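Local coordinates for CurH (Lyngbya majuscula, PDB 3KG7), which probably removes water from beta-hydroxyacyl intermediates, acting as the dehydratase domain of a module in the curacin polyketide synthase, at residues C[233-238]-C[275-280]; C[207-212]-C[263-268]. All blocks are in the same frame, centred on the assembly; numbering follows the deposited sequence.

Contact 1. Residues C[233-238]-C[275-280]; sequences EMTLSH and FGRING
E233 to L236 pairs with G276 to N279 as two antiparallel strands of the double hotdog dehydratase fold. The backbone carries most of the contact. E233 with N279 and T235 with R277 are hydrogen-bonded pairs. M234 with I278 and L236 with G276 are the non-hydrogen-bonded pairs between and beyond them. E233 O takes N279 N at 2.7 Å, and T235 N gives to R277 O at 2.9 Å.

The pairing closes on F275 O, which has two donors. S237 N reaches it at 2.7 Å, almost in line with the carbonyl. S237 OG comes from above the carbonyl plane, at 3.2 Å.

M234, I278 and L236 share one apolar face. In the selenomethionine M234, chi1 of -151° puts CG anti to the backbone N. The chain then bends at chi2, and CG and CE both lie against I278 CG1, CG at 3.5 Å.

F275 makes its side-chain contacts at the end of the pairing. Its CD2 is 3.7 Å from L236 CD1. Its ring is nearly parallel to that of H238, with planes at 14°, but slid so far that they barely overlap.

A classic beta bulge sets F275 and G276 together opposite the single residue L267 of strand 260-268. Strand 225-236 pairs along its other edge with strand 66-73, probably where the two hotdog halves join. M234 also packs on I55 and L59 of helix 52-62.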
loop_
_atom_site.group_PDB
_atom_site.type_symbol
_atom_site.label_atom_id
_atom_site.label_comp_id
_atom_site.label_asym_id
_atom_site.label_seq_id
_atom_site.Cartn_x
_atom_site.Cartn_y
_atom_site.Cartn_z
ATOM N N GLU C 233 -15.406 -22.676 8.043
ATOM C CA GLU C 233 -14.140 -23.052 7.414
ATOM C C GLU C 233 -14.328 -23.320 5.929
ATOM O O GLU C 233 -15.385 -23.790 5.496
ATOM C CB GLU C 233 -13.511 -24.268 8.123
ATOM C CG GLU C 233 -12.268 -24.851 7.435
ATOM C CD GLU C 233 -11.085 -25.064 8.383
ATOM O OE1 GLU C 233 -10.996 -24.344 9.402
ATOM O OE2 GLU C 233 -10.228 -25.934 8.098
HETATM N N MSE C 234 -13.297 -23.000 5.156
HETATM C CA MSE C 234 -13.252 -23.333 3.742
HETATM C C MSE C 234 -11.840 -23.800 3.405
HETATM O O MSE C 234 -10.865 -23.087 3.635
HETATM C CB MSE C 234 -13.666 -22.136 2.879
HETATM C CG MSE C 234 -14.310 -22.516 1.548
HETATM SE SE MSE C 234 -13.052 -22.659 0.059
HETATM C CE MSE C 234 -13.897 -24.037 -1.039
ATOM N N THR C 235 -11.731 -25.020 2.896
ATOM C CA THR C 235 -10.433 -25.557 2.499
ATOM C C THR C 235 -10.430 -25.872 1.021
ATOM O O THR C 235 -11.458 -26.255 0.457
ATOM C CB THR C 235 -10.086 -26.852 3.237
ATOM O OG1 THR C 235 -10.978 -27.895 2.815
ATOM C CG2 THR C 235 -10.178 -26.654 4.744
ATOM N N LEU C 236 -9.269 -25.720 0.399
ATOM C CA LEU C 236 -9.093 -26.123 -0.984
ATOM C C LEU C 236 -7.675 -26.659 -1.173
ATOM O O LEU C 236 -6.702 -25.981 -0.825
ATOM C CB LEU C 236 -9.385 -24.950 -1.923
ATOM C CG LEU C 236 -9.303 -25.255 -3.420
ATOM C CD1 LEU C 236 -10.348 -26.299 -3.833
ATOM C CD2 LEU C 236 -9.436 -23.982 -4.233
ATOM N N SER C 237 -7.565 -27.874 -1.709
ATOM C CA SER C 237 -6.268 -28.547 -1.845
ATOM C C SER C 237 -5.545 -28.166 -3.127
ATOM O O SER C 237 -4.320 -28.059 -3.135
ATOM C CB SER C 237 -6.413 -30.066 -1.798
ATOM O OG SER C 237 -7.178 -30.468 -0.684
ATOM N N HIS C 238 -6.295 -27.984 -4.214
ATOM C CA HIS C 238 -5.707 -27.585 -5.497
ATOM C C HIS C 238 -6.722 -26.834 -6.361
ATOM O O HIS C 238 -7.896 -26.766 -6.003
ATOM C CB HIS C 238 -5.090 -28.785 -6.242
ATOM C CG HIS C 238 -6.019 -29.945 -6.417
ATOM N ND1 HIS C 238 -7.035 -29.949 -7.347
ATOM C CD2 HIS C 238 -6.073 -31.145 -5.792
ATOM C CE1 HIS C 238 -7.682 -31.099 -7.281
ATOM N NE2 HIS C 238 -7.117 -31.843 -6.346
ATOM N N PHE C 275 -11.557 -32.555 -2.938
ATOM C CA PHE C 275 -10.375 -31.696 -3.032
ATOM C C PHE C 275 -10.591 -30.331 -2.370
ATOM O O PHE C 275 -9.686 -29.497 -2.332
ATOM C CB PHE C 275 -9.919 -31.553 -4.492
ATOM C CG PHE C 275 -10.861 -30.763 -5.351
ATOM C CD1 PHE C 275 -12.086 -31.304 -5.754
ATOM C CD2 PHE C 275 -10.526 -29.477 -5.762
ATOM C CE1 PHE C 275 -12.965 -30.576 -6.542
ATOM C CE2 PHE C 275 -11.400 -28.736 -6.554
ATOM C CZ PHE C 275 -12.623 -29.290 -6.948
ATOM N N GLY C 276 -11.790 -30.115 -1.843
ATOM C CA GLY C 276 -12.094 -28.911 -1.088
ATOM C C GLY C 276 -13.418 -29.039 -0.370
ATOM O O GLY C 276 -14.231 -29.904 -0.708
ATOM N N ARG C 277 -13.635 -28.198 0.637
ATOM C CA ARG C 277 -14.915 -28.194 1.344
ATOM C C ARG C 277 -15.242 -26.843 1.952
ATOM O O ARG C 277 -14.347 -26.040 2.229
ATOM C CB ARG C 277 -14.977 -29.296 2.411
ATOM C CG ARG C 277 -14.036 -29.105 3.592
ATOM C CD ARG C 277 -14.177 -30.245 4.588
ATOM N NE ARG C 277 -15.579 -30.472 4.949
ATOM C CZ ARG C 277 -16.045 -31.586 5.511
ATOM N NH1 ARG C 277 -15.227 -32.598 5.783
ATOM N NH2 ARG C 277 -17.338 -31.689 5.800
ATOM N N ILE C 278 -16.538 -26.604 2.135
ATOM C CA ILE C 278 -17.048 -25.406 2.784
ATOM C C ILE C 278 -17.888 -25.865 3.970
ATOM O O ILE C 278 -18.904 -26.545 3.790
ATOM C CB ILE C 278 -17.922 -24.559 1.815
ATOM C CG1 ILE C 278 -17.147 -24.237 0.531
ATOM C CG2 ILE C 278 -18.417 -23.268 2.490
ATOM C CD1 ILE C 278 -18.010 -23.996 -0.662
ATOM N N ASN C 279 -17.447 -25.515 5.177
ATOM C CA ASN C 279 -18.157 -25.881 6.404
ATOM C C ASN C 279 -18.865 -24.711 7.072
ATOM O O ASN C 279 -18.313 -23.618 7.200
ATOM C CB ASN C 279 -17.225 -26.555 7.415
ATOM C CG ASN C 279 -16.632 -27.839 6.891
ATOM O OD1 ASN C 279 -17.344 -28.817 6.662
ATOM N ND2 ASN C 279 -15.316 -27.847 6.701
ATOM N N GLY C 280 -20.094 -24.962 7.505
ATOM C CA GLY C 280 -20.874 -23.967 8.224
ATOM C C GLY C 280 -21.268 -22.766 7.390
ATOM O O GLY C 280 -21.339 -21.652 7.911
#

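Contact 2. Residues C[207-212]-C[263-268]; sequences ACTRLT and YDIQLL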
loop_
_atom_site.group_PDB
_atom_site.type_symbol
_atom_site.label_atom_id
_atom_site.label_comp_id
_atom_site.label_asym_id
_atom_site.label_seq_id
_atom_site.Cartn_x
_atom_site.Cartn_y
_atom_site.Cartn_z
ATOM N N ALA C 207 -21.225 -21.021 -7.103
ATOM C CA ALA C 207 -22.028 -22.105 -7.650
ATOM C C ALA C 207 -22.152 -23.286 -6.694
ATOM O O ALA C 207 -23.166 -23.979 -6.677
ATOM C CB ALA C 207 -21.453 -22.559 -8.958
ATOM N N CYS C 208 -21.121 -23.512 -5.893
ATOM C CA CYS C 208 -21.115 -24.624 -4.941
ATOM C C CYS C 208 -22.212 -24.520 -3.886
ATOM O O CYS C 208 -22.592 -25.524 -3.267
ATOM C CB CYS C 208 -19.753 -24.700 -4.252
ATOM S SG CYS C 208 -18.432 -25.053 -5.408
ATOM N N THR C 209 -22.715 -23.303 -3.696
ATOM C CA THR C 209 -23.567 -22.991 -2.569
ATOM C C THR C 209 -25.030 -22.964 -2.980
ATOM O O THR C 209 -25.908 -22.677 -2.158
ATOM C CB THR C 209 -23.187 -21.631 -1.973
ATOM O OG1 THR C 209 -23.606 -20.593 -2.861
ATOM C CG2 THR C 209 -21.681 -21.533 -1.759
ATOM N N ARG C 210 -25.286 -23.290 -4.247
ATOM C CA ARG C 210 -26.602 -23.086 -4.853
ATOM C C ARG C 210 -27.653 -24.174 -4.591
ATOM O O ARG C 210 -28.808 -24.009 -4.978
ATOM C CB ARG C 210 -26.461 -22.851 -6.360
ATOM C CG ARG C 210 -25.886 -21.502 -6.718
ATOM C CD ARG C 210 -25.644 -21.377 -8.207
ATOM N NE ARG C 210 -24.768 -20.243 -8.510
ATOM C CZ ARG C 210 -24.335 -19.916 -9.728
ATOM N NH1 ARG C 210 -24.689 -20.627 -10.791
ATOM N NH2 ARG C 210 -23.533 -18.874 -9.886
ATOM N N LEU C 211 -27.268 -25.279 -3.948
ATOM C CA LEU C 211 -28.217 -26.378 -3.723
ATOM C C LEU C 211 -28.038 -27.122 -2.401
ATOM O O LEU C 211 -26.917 -27.371 -1.941
ATOM C CB LEU C 211 -28.208 -27.369 -4.897
ATOM C CG LEU C 211 -29.197 -28.546 -4.913
ATOM C CD1 LEU C 211 -30.651 -28.087 -4.987
ATOM C CD2 LEU C 211 -28.885 -29.494 -6.059
ATOM N N THR C 212 -29.180 -27.481 -1.820
ATOM C CA THR C 212 -29.267 -28.216 -0.574
ATOM C C THR C 212 -30.411 -29.205 -0.778
ATOM O O THR C 212 -31.345 -28.891 -1.521
ATOM C CB THR C 212 -29.629 -27.272 0.594
ATOM O OG1 THR C 212 -29.126 -25.955 0.337
ATOM C CG2 THR C 212 -29.045 -27.777 1.899
ATOM N N TYR C 263 -25.208 -24.908 6.248
ATOM C CA TYR C 263 -24.926 -26.207 5.623
ATOM C C TYR C 263 -23.469 -26.420 5.205
ATOM O O TYR C 263 -22.631 -25.527 5.338
ATOM C CB TYR C 263 -25.904 -26.519 4.465
ATOM C CG TYR C 263 -26.044 -25.454 3.394
ATOM C CD1 TYR C 263 -26.864 -24.337 3.590
ATOM C CD2 TYR C 263 -25.388 -25.582 2.168
ATOM C CE1 TYR C 263 -27.003 -23.355 2.599
ATOM C CE2 TYR C 263 -25.523 -24.608 1.169
ATOM C CZ TYR C 263 -26.330 -23.499 1.391
ATOM O OH TYR C 263 -26.459 -22.539 0.411
ATOM N N ASP C 264 -23.184 -27.624 4.714
ATOM C CA ASP C 264 -21.833 -28.035 4.325
ATOM C C ASP C 264 -21.785 -28.465 2.870
ATOM O O ASP C 264 -22.736 -29.060 2.358
ATOM C CB ASP C 264 -21.365 -29.195 5.206
ATOM C CG ASP C 264 -21.350 -28.833 6.665
ATOM O OD1 ASP C 264 -20.859 -27.732 6.997
ATOM O OD2 ASP C 264 -21.846 -29.643 7.476
ATOM N N ILE C 265 -20.676 -28.169 2.201
ATOM C CA ILE C 265 -20.516 -28.567 0.810
ATOM C C ILE C 265 -19.159 -29.208 0.602
ATOM O O ILE C 265 -18.131 -28.649 0.992
ATOM C CB ILE C 265 -20.675 -27.371 -0.170
ATOM C CG1 ILE C 265 -22.055 -26.722 -0.027
ATOM C CG2 ILE C 265 -20.479 -27.829 -1.611
ATOM C CD1 ILE C 265 -22.011 -25.237 0.041
ATOM N N GLN C 266 -19.164 -30.384 -0.017
ATOM C CA GLN C 266 -17.933 -31.069 -0.405
ATOM C C GLN C 266 -17.662 -30.840 -1.888
ATOM O O GLN C 266 -18.536 -31.044 -2.729
ATOM C CB GLN C 266 -18.013 -32.572 -0.122
ATOM C CG GLN C 266 -18.728 -32.957 1.176
ATOM C CD GLN C 266 -17.971 -32.575 2.447
ATOM O OE1 GLN C 266 -18.563 -32.506 3.527
ATOM N NE2 GLN C 266 -16.667 -32.332 2.327
ATOM N N LEU C 267 -16.448 -30.402 -2.202
ATOM C CA LEU C 267 -16.035 -30.247 -3.592
ATOM C C LEU C 267 -15.359 -31.528 -4.068
ATOM O O LEU C 267 -14.366 -31.970 -3.482
ATOM C CB LEU C 267 -15.108 -29.040 -3.765
ATOM C CG LEU C 267 -15.736 -27.642 -3.814
ATOM C CD1 LEU C 267 -16.188 -27.161 -2.437
ATOM C CD2 LEU C 267 -14.748 -26.652 -4.434
ATOM N N LEU C 268 -15.923 -32.128 -5.116
ATOM C CA LEU C 268 -15.434 -33.391 -5.671
ATOM C C LEU C 268 -14.993 -33.201 -7.114
ATOM O O LEU C 268 -15.699 -32.561 -7.894
ATOM C CB LEU C 268 -16.530 -34.455 -5.629
ATOM C CG LEU C 268 -17.230 -34.814 -4.314
ATOM C CD1 LEU C 268 -18.615 -35.329 -4.611
ATOM C CD2 LEU C 268 -16.443 -35.843 -3.522
#
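Y263 reaches T209 through its phenol, and a hydrogen bond and a covered ring face make this the tighter end of the contact. Y263 OH donates a hydrogen bond of 2.6 Å to T209 O. The bond lies in the carbonyl plane and uses a lone pair of that oxygen. T209 O in turn sits at the edge of the ring, in the ring plane. T212 covers one face of the same ring. Its OG1 stands 3.8 Å above the plane, over the ring centre, while its CG2 is 4.1 Å from Y263 CG. CB of Y263 points toward the loop, and chi1 of 52° brings the ring against T212 with its hydroxyl at T209 O. The hydroxyl of T209 turns elsewhere, to D206 O.

In a hotdog fold a curved antiparallel sheet wraps a central helix. Helix 202-207 probably plays that part here. A type I beta turn from A207 to R210 follows it, and this loop packs on strand 260-268.

I265 sets its CD1 against the backbone of the turn, 3.4 Å from C208 O and 3.8 Å from T209 CA. The looser part is apolar. C208 CB is 4.2 Å from I265 CG2, and C208 SG is 4.1 Å from L267 CG. All the touching residues are buried. On the face of the strand turned from the loop, D264 is partly exposed and accepts a hydrogen bond from G280 N, while Q266 and L268 are buried.

Contact 1 is partly buried, and contact 2 is buried throughout its touching residues. They share the strand pair 260-268 and 274-286. Contact 1 lies along one edge of this pair, where strand 225-236 adds on. Contact 2 lies on one face of it, under the loop 207-212. The two strands are tied to each other between the contacts: G276 O is 2.7 Å from L267 N and I278 N is 2.8 Å from I265 O, both probable hydrogen bonds. Contact 1 is made mainly of backbone bonds. Contact 2 has no backbone pairing and relies on apolar side chains and one phenol bond. C208 of contact 2 also touches I278 of contact 1.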